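Local atomic coordinates of ferrichrome ABC transporter substrate-binding protein (Staphylococcus pseudintermedius, PDB entry 5FLY), a protein that probably binds iron-loaded ferrichrome and related siderophores outside the cell and delivers them to an ABC transporter for uptake. Residues 10-14 with 15-19; 95-98 with 99-102; 274-277 with 278-281. All blocks are in the same frame, centred on the assembly; numbering follows the deposited sequence.

Interaction 1 of 3, residues 10-14 with 15-19; sequences LKTAK and GEEKI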
loop_
_atom_site.group_PDB
_atom_site.type_symbol
_atom_site.label_atom_id
_atom_site.label_comp_id
_atom_site.label_asym_id
_atom_site.label_seq_id
_atom_site.Cartn_x
_atom_site.Cartn_y
_atom_site.Cartn_z
ATOM N N LEU A 10 20.032 -0.419 0.126
ATOM C CA LEU A 10 18.810 -1.181 -0.106
ATOM C C LEU A 10 18.774 -2.455 0.727
ATOM O O LEU A 10 19.714 -3.239 0.690
ATOM C CB LEU A 10 18.695 -1.529 -1.592
ATOM C CG LEU A 10 17.498 -2.367 -2.045
ATOM C CD1 LEU A 10 16.196 -1.603 -1.824
ATOM C CD2 LEU A 10 17.654 -2.774 -3.496
ATOM N N LYS A 11 17.689 -2.660 1.467
ATOM C CA LYS A 11 17.486 -3.912 2.183
ATOM C C LYS A 11 17.063 -5.013 1.226
ATOM O O LYS A 11 16.066 -4.865 0.526
ATOM C CB LYS A 11 16.424 -3.760 3.269
ATOM C CG LYS A 11 16.729 -2.674 4.272
ATOM C CD LYS A 11 15.644 -2.595 5.336
ATOM C CE LYS A 11 16.257 -2.733 6.717
ATOM N NZ LYS A 11 15.233 -2.844 7.803
ATOM N N THR A 12 17.812 -6.113 1.216
ATOM C CA THR A 12 17.543 -7.226 0.318
ATOM C C THR A 12 17.643 -8.542 1.077
ATOM O O THR A 12 18.040 -8.568 2.245
ATOM C CB THR A 12 18.540 -7.278 -0.853
ATOM O OG1 THR A 12 19.810 -7.724 -0.367
ATOM C CG2 THR A 12 18.706 -5.913 -1.529
ATOM N N ALA A 13 17.316 -9.633 0.390
ATOM C CA ALA A 13 17.436 -10.972 0.959
ATOM C C ALA A 13 18.858 -11.254 1.404
ATOM O O ALA A 13 19.079 -12.013 2.355
ATOM C CB ALA A 13 16.993 -12.023 -0.057
ATOM N N LYS A 14 19.823 -10.652 0.707
ATOM C CA LYS A 14 21.242 -10.876 0.968
ATOM C C LYS A 14 21.799 -9.923 2.019
ATOM O O LYS A 14 22.995 -9.945 2.306
ATOM C CB LYS A 14 22.045 -10.720 -0.320
ATOM C CG LYS A 14 21.543 -11.591 -1.463
ATOM C CD LYS A 14 22.151 -11.174 -2.792
ATOM C CE LYS A 14 21.516 -11.958 -3.936
ATOM N NZ LYS A 14 22.059 -11.614 -5.288
ATOM N N GLY A 15 20.930 -9.075 2.568
ATOM C CA GLY A 15 21.311 -8.108 3.575
ATOM C C GLY A 15 21.107 -6.674 3.109
ATOM O O GLY A 15 19.967 -6.217 2.956
ATOM N N GLU A 16 22.208 -5.962 2.905
ATOM C CA GLU A 16 22.176 -4.603 2.401
ATOM C C GLU A 16 22.980 -4.535 1.121
ATOM O O GLU A 16 24.114 -5.017 1.055
ATOM C CB GLU A 16 22.718 -3.623 3.430
ATOM C CG GLU A 16 21.741 -3.371 4.565
ATOM C CD GLU A 16 22.057 -2.115 5.348
ATOM O OE1 GLU A 16 23.066 -1.444 5.032
ATOM O OE2 GLU A 16 21.284 -1.795 6.279
ATOM N N GLU A 17 22.365 -3.961 0.099
ATOM C CA GLU A 17 22.999 -3.771 -1.189
ATOM C C GLU A 17 23.197 -2.281 -1.370
ATOM O O GLU A 17 22.237 -1.521 -1.302
ATOM C CB GLU A 17 22.144 -4.348 -2.310
ATOM C CG GLU A 17 22.684 -4.050 -3.693
ATOM C CD GLU A 17 21.959 -4.801 -4.792
ATOM O OE1 GLU A 17 21.092 -5.651 -4.474
ATOM O OE2 GLU A 17 22.270 -4.546 -5.982
ATOM N N LYS A 18 24.444 -1.870 -1.574
ATOM C CA LYS A 18 24.752 -0.469 -1.784
ATOM C C LYS A 18 24.599 -0.145 -3.245
ATOM O O LYS A 18 25.212 -0.777 -4.101
ATOM C CB LYS A 18 26.164 -0.130 -1.316
ATOM C CG LYS A 18 26.305 -0.101 0.186
ATOM C CD LYS A 18 27.605 0.572 0.609
ATOM C CE LYS A 18 27.426 1.339 1.910
ATOM N NZ LYS A 18 26.997 0.434 3.021
ATOM N N ILE A 19 23.765 0.845 -3.519
ATOM C CA ILE A 19 23.487 1.261 -4.878
ATOM C C ILE A 19 23.851 2.733 -5.014
ATOM O O ILE A 19 23.280 3.573 -4.338
ATOM C CB ILE A 19 22.019 1.032 -5.230
ATOM C CG1 ILE A 19 21.680 -0.453 -5.046
ATOM C CG2 ILE A 19 21.731 1.514 -6.658
ATOM C CD1 ILE A 19 20.237 -0.786 -5.251
HETATM O O HOH W 1 21.316 -7.633 -2.872
#

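Interaction 2 of 3, residues 95-98 with 99-102; sequences DKLK and KIAP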
loop_
_atom_site.group_PDB
_atom_site.type_symbol
_atom_site.label_atom_id
_atom_site.label_comp_id
_atom_site.label_asym_id
_atom_site.label_seq_id
_atom_site.Cartn_x
_atom_site.Cartn_y
_atom_site.Cartn_z
ATOM N N ASP A 95 17.747 -5.920 -15.512
ATOM C CA ASP A 95 19.095 -5.854 -16.072
ATOM C C ASP A 95 19.143 -4.806 -17.193
ATOM O O ASP A 95 20.134 -4.105 -17.326
ATOM C CB ASP A 95 19.570 -7.226 -16.592
ATOM C CG ASP A 95 21.113 -7.304 -16.755
ATOM O OD1 ASP A 95 21.829 -7.422 -15.741
ATOM O OD2 ASP A 95 21.632 -7.256 -17.889
ATOM N N LYS A 96 18.060 -4.692 -17.965
ATOM C CA LYS A 96 17.984 -3.705 -19.047
ATOM C C LYS A 96 17.950 -2.289 -18.458
ATOM O O LYS A 96 18.637 -1.384 -18.933
ATOM C CB LYS A 96 16.751 -3.945 -19.928
ATOM C CG LYS A 96 16.838 -5.185 -20.848
ATOM C CD LYS A 96 15.514 -5.451 -21.573
ATOM C CE LYS A 96 15.181 -4.356 -22.599
ATOM N NZ LYS A 96 13.800 -4.496 -23.198
ATOM N N LEU A 97 17.163 -2.114 -17.406
ATOM C CA LEU A 97 17.029 -0.808 -16.755
ATOM C C LEU A 97 18.362 -0.304 -16.187
ATOM O O LEU A 97 18.711 0.873 -16.337
ATOM C CB LEU A 97 15.970 -0.882 -15.654
ATOM C CG LEU A 97 14.540 -1.182 -16.114
ATOM C CD1 LEU A 97 13.643 -1.492 -14.951
ATOM C CD2 LEU A 97 13.971 -0.009 -16.880
ATOM N N LYS A 98 19.125 -1.196 -15.563
ATOM C CA LYS A 98 20.435 -0.848 -15.025
ATOM C C LYS A 98 21.378 -0.277 -16.096
ATOM O O LYS A 98 22.263 0.505 -15.781
ATOM C CB LYS A 98 21.070 -2.078 -14.358
ATOM C CG LYS A 98 20.473 -2.412 -13.008
ATOM C CD LYS A 98 20.738 -3.857 -12.623
ATOM C CE LYS A 98 22.083 -4.030 -11.970
ATOM N NZ LYS A 98 22.398 -5.485 -11.810
ATOM N N LYS A 99 21.172 -0.652 -17.354
ATOM C CA LYS A 99 21.995 -0.117 -18.442
ATOM C C LYS A 99 21.621 1.334 -18.753
ATOM O O LYS A 99 22.434 2.088 -19.286
ATOM C CB LYS A 99 21.859 -0.966 -19.715
ATOM C CG LYS A 99 22.320 -2.416 -19.584
ATOM C CD LYS A 99 22.092 -3.170 -20.898
ATOM C CE LYS A 99 22.379 -4.663 -20.784
ATOM N NZ LYS A 99 23.805 -4.960 -20.485
ATOM N N ILE A 100 20.389 1.712 -18.423
ATOM C CA ILE A 100 19.874 3.054 -18.712
ATOM C C ILE A 100 20.276 4.048 -17.633
ATOM O O ILE A 100 20.691 5.164 -17.933
ATOM C CB ILE A 100 18.335 3.033 -18.857
ATOM C CG1 ILE A 100 17.930 2.094 -19.995
ATOM C CG2 ILE A 100 17.791 4.436 -19.129
ATOM C CD1 ILE A 100 16.463 1.750 -20.012
ATOM N N ALA A 101 20.161 3.640 -16.374
ATOM C CA ALA A 101 20.427 4.528 -15.255
ATOM C C ALA A 101 20.558 3.704 -13.974
ATOM O O ALA A 101 20.140 2.553 -13.955
ATOM C CB ALA A 101 19.298 5.579 -15.116
ATOM N N PRO A 102 21.154 4.286 -12.915
ATOM C CA PRO A 102 21.085 3.677 -11.580
ATOM C C PRO A 102 19.659 3.253 -11.261
ATOM O O PRO A 102 18.732 4.053 -11.422
ATOM C CB PRO A 102 21.562 4.800 -10.662
ATOM C CG PRO A 102 22.509 5.569 -11.510
ATOM C CD PRO A 102 21.947 5.529 -12.902
#

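Interaction 3 of 3, residues 274-277 with 278-281; sequences KQLL and ALPT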
loop_
_atom_site.group_PDB
_atom_site.type_symbol
_atom_site.label_atom_id
_atom_site.label_comp_id
_atom_site.label_asym_id
_atom_site.label_seq_id
_atom_site.Cartn_x
_atom_site.Cartn_y
_atom_site.Cartn_z
ATOM N N LYS A 274 -14.177 7.037 9.660
ATOM C CA LYS A 274 -15.584 7.403 9.496
ATOM C C LYS A 274 -16.474 6.165 9.508
ATOM O O LYS A 274 -17.489 6.117 10.212
ATOM C CB LYS A 274 -15.801 8.188 8.197
ATOM C CG LYS A 274 -17.278 8.457 7.881
ATOM C CD LYS A 274 -17.449 9.533 6.814
ATOM C CE LYS A 274 -16.958 9.081 5.458
ATOM N NZ LYS A 274 -17.769 7.958 4.920
ATOM N N GLN A 275 -16.098 5.161 8.729
ATOM C CA GLN A 275 -16.950 3.996 8.592
ATOM C C GLN A 275 -16.924 3.147 9.874
ATOM O O GLN A 275 -17.944 2.592 10.261
ATOM C CB GLN A 275 -16.545 3.166 7.363
ATOM C CG GLN A 275 -16.813 3.890 6.045
ATOM C CD GLN A 275 -17.031 2.950 4.869
ATOM O OE1 GLN A 275 -17.946 2.132 4.876
ATOM N NE2 GLN A 275 -16.191 3.074 3.842
ATOM N N LEU A 276 -15.781 3.090 10.556
ATOM C CA LEU A 276 -15.695 2.330 11.798
ATOM C C LEU A 276 -16.531 2.982 12.902
ATOM O O LEU A 276 -17.208 2.288 13.660
ATOM C CB LEU A 276 -14.232 2.174 12.244
ATOM C CG LEU A 276 -13.410 1.210 11.391
ATOM C CD1 LEU A 276 -11.924 1.369 11.633
ATOM C CD2 LEU A 276 -13.824 -0.223 11.678
ATOM N N LEU A 277 -16.480 4.309 12.988
ATOM C CA LEU A 277 -17.219 5.010 14.036
ATOM C C LEU A 277 -18.725 5.030 13.745
ATOM O O LEU A 277 -19.526 5.234 14.661
ATOM C CB LEU A 277 -16.690 6.429 14.202
ATOM C CG LEU A 277 -15.312 6.596 14.841
ATOM C CD1 LEU A 277 -14.967 8.055 14.941
ATOM C CD2 LEU A 277 -15.227 5.925 16.208
ATOM N N ALA A 278 -19.098 4.799 12.487
ATOM C CA ALA A 278 -20.511 4.786 12.074
ATOM C C ALA A 278 -21.181 3.441 12.348
ATOM O O ALA A 278 -22.417 3.324 12.303
ATOM C CB ALA A 278 -20.621 5.131 10.604
ATOM N N LEU A 279 -20.367 2.430 12.625
ATOM C CA LEU A 279 -20.878 1.099 12.935
ATOM C C LEU A 279 -21.760 1.135 14.184
ATOM O O LEU A 279 -21.510 1.920 15.101
ATOM C CB LEU A 279 -19.728 0.096 13.133
ATOM C CG LEU A 279 -18.871 -0.247 11.907
ATOM C CD1 LEU A 279 -17.795 -1.245 12.299
ATOM C CD2 LEU A 279 -19.726 -0.797 10.791
ATOM N N PRO A 280 -22.805 0.291 14.223
ATOM C CA PRO A 280 -23.190 -0.688 13.199
ATOM C C PRO A 280 -23.868 -0.084 11.964
ATOM O O PRO A 280 -24.463 0.994 12.043
ATOM C CB PRO A 280 -24.164 -1.601 13.949
ATOM C CG PRO A 280 -24.771 -0.725 14.975
ATOM C CD PRO A 280 -23.664 0.195 15.416
ATOM N N THR A 281 -23.780 -0.789 10.837
ATOM C CA THR A 281 -24.453 -0.374 9.609
ATOM C C THR A 281 -25.965 -0.496 9.751
ATOM O O THR A 281 -26.451 -1.260 10.584
ATOM C CB THR A 281 -23.996 -1.209 8.391
ATOM O OG1 THR A 281 -24.413 -2.571 8.548
ATOM C CG2 THR A 281 -22.472 -1.151 8.225
#

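Interaction 1 of 3, residues 10-14 with 15-19
Leu10 and Thr12 pair with Glu17 and Gly15 as antiparallel hydrogen-bonded partners, with the non-hydrogen-bonded pair Lys11 and Glu16 between them. This is the end of a beta hairpin of strands 5-12 and 15-22, closed by a type I turn from Thr12 to Gly15. The bond from Glu17 N to Leu10 O is 2.8 Å long, nearly straight, and in the carbonyl plane. At the turn, Gly15 N bonds to Thr12 O at 3.0 Å, with the donor well above the carbonyl plane. Gly15 has a positive phi, and its backbone angles leave no room for a side chain beside the carbonyl of Lys14.

Leu10, Thr12 and Glu17 share one face of the hairpin. Leu10 is buried. Its CG lies anti to the backbone N (chi1 178°), and its CD2 branch meets Ile19 CD1 at 3.7 Å. The same Ile19 methyl also lies near Leu10 CB. Ile104 and Phe106 of strand 103-106 also touch Leu10, which ties the hairpin to the edge of the parallel sheet. Lys11 and Glu16 occupy the other face. Lys11 N is hydrogen-bonded to the hydroxyl of Tyr111.

Thr12 and Glu17 meet at about a right angle. The methyl CG2 of Thr12 touches Glu17 CB and lies 3.8 Å from Glu17 OE1. Thr12 OG1 sits between its own backbone N and carbonyl carbon (chi1 73°) and accepts a weak bond from Lys14 N within the turn. One water joins the two side chains: it lies 2.9 Å from Thr12 OG1 and donates a 2.6 Å hydrogen bond to Glu17 OE1.

Interaction 2 of 3, residues 95-98 with 99-102
Three backbone hydrogen bonds join Lys96 and Leu97 to Lys99, Ile100 and Ala101 at the C-terminal end of helix 94-100. Lys99 N reaches Lys96 O and Ile100 N reaches Leu97 O, each from three residues on. Both donors stand well above the carbonyl plane. Ala101 N also bonds to Leu97 O, at 3.1 Å, and approaches nearly along the C=O axis. Leu97 O is thus gripped by two N-H groups. The three-residue spacing appears at Lys99 and Ile100, and the last bond, from Ala101 N, returns to the spacing of four. A CA-H...O contact from Lys98 CA to Ala101 O, 3.6 Å, adds to this closing turn.

The apolar contacts are looser. Leu97 CD2 and Ile100 CD1 are 4.4 Å apart. Ile100 CG1 lies anti to the carbonyl carbon (chi1 -60°), which lays this branch back over the preceding turn, with CG1 3.7 Å from Lys96 O. Ile100 packs on Val74 and Ala78 of helix 74-79 and on Ile85. Leu97 is buried against Val77 and Thr87.

The charged contact lies between Asp95 and Lys99. The Lys99 chain is extended as far as CE, then bends at its last torsion (chi4 -64°). Its CG passes 3.6 Å from Asp95 O. Its CE comes within 4.0 Å of Asp95 OD2, and NZ within 4.1 Å of the same oxygen. The opposite charges probably attract, but at this distance they do not form a close ion pair. The Asp95 side chain also meets a bound cadmium ion, which probably draws on its negative charge and may weaken its pull on Lys99.

Ala101 and Pro102 lead into strand 103-106. The whole turn is the helix-to-strand exit of a beta-alpha-beta crossover, from strand 84-88 through helix 94-100 to strand 103-106.

Interaction 3 of 3, residues 274-277 with 278-281
Leu276 and Leu279 share one first torsion, with CG anti to the carbonyl carbon (chi1 -72° and -67°), and their side chains lie side by side, pointing the same way. They mark the frayed C-terminal end of helix 262-278, where the chain leaves the helix for its last few residues. Leu276 CD2 and Leu279 CD1 meet at 4.1 Å. Both residues are buried. They rest on Phe250 and Leu152, so this end of the last helix is held against the mixed sheet that contains strand 249-253 and against helix 127-152. In class III solute-binding proteins such as this one, a long helix characteristically links the two lobes.

The backbone bonding across the join is weak throughout. Ala278 N is shared between Lys274 O, at 3.1 Å, and Gln275 O, at 3.3 Å. Leu279 N is shared in the same way between Gln275 O and Leu276 O. The helical spacing of four residues and the tighter spacing of three thus coexist here, and each N-H has two weak acceptors. Gln275 O takes part in both pairs. The psi of Leu279 is 146°, which turns the chain out of the helix. A cis peptide bond follows, between Leu279 and Pro280. Leu279 O accepts a hydrogen bond from His151 NE2, which ties the departing chain to helix 127-152. Farther on, Thr281 bonds by its backbone to Lys247.

Gln275 bends its amide toward its own helix, where NE2 bonds to Asp271. Apolar side-chain atoms also lie close to the helix-end carbonyls. Ala278 CB lies 3.3 Å from Lys274 O. The Leu279 side chain covers the next two carbonyls: its CB is 3.4 Å from Leu276 O, and its CG is 3.4 Å from Gln275 O.

All three are local contacts at chain turns. Interactions 1 and 2 lie on the same side of the chain's centre, their centres about 17 Å apart. Both meet strand 103-106: Leu10 packs on it, and helix 94-100 leads into it. Interaction 3 is on the opposite side, with its centre about 42 Å from that of interaction 1, beside the mixed sheet that contains strand 249-253. Interaction 1 is mainly surface, with strong strand bonds and a water bridge. Interactions 2 and 3 are partly buried helix ends. Interaction 2 has firmer backbone bonds and a loose charge pair near cadmium, while interaction 3 combines weak shared backbone bonds with leucine contacts.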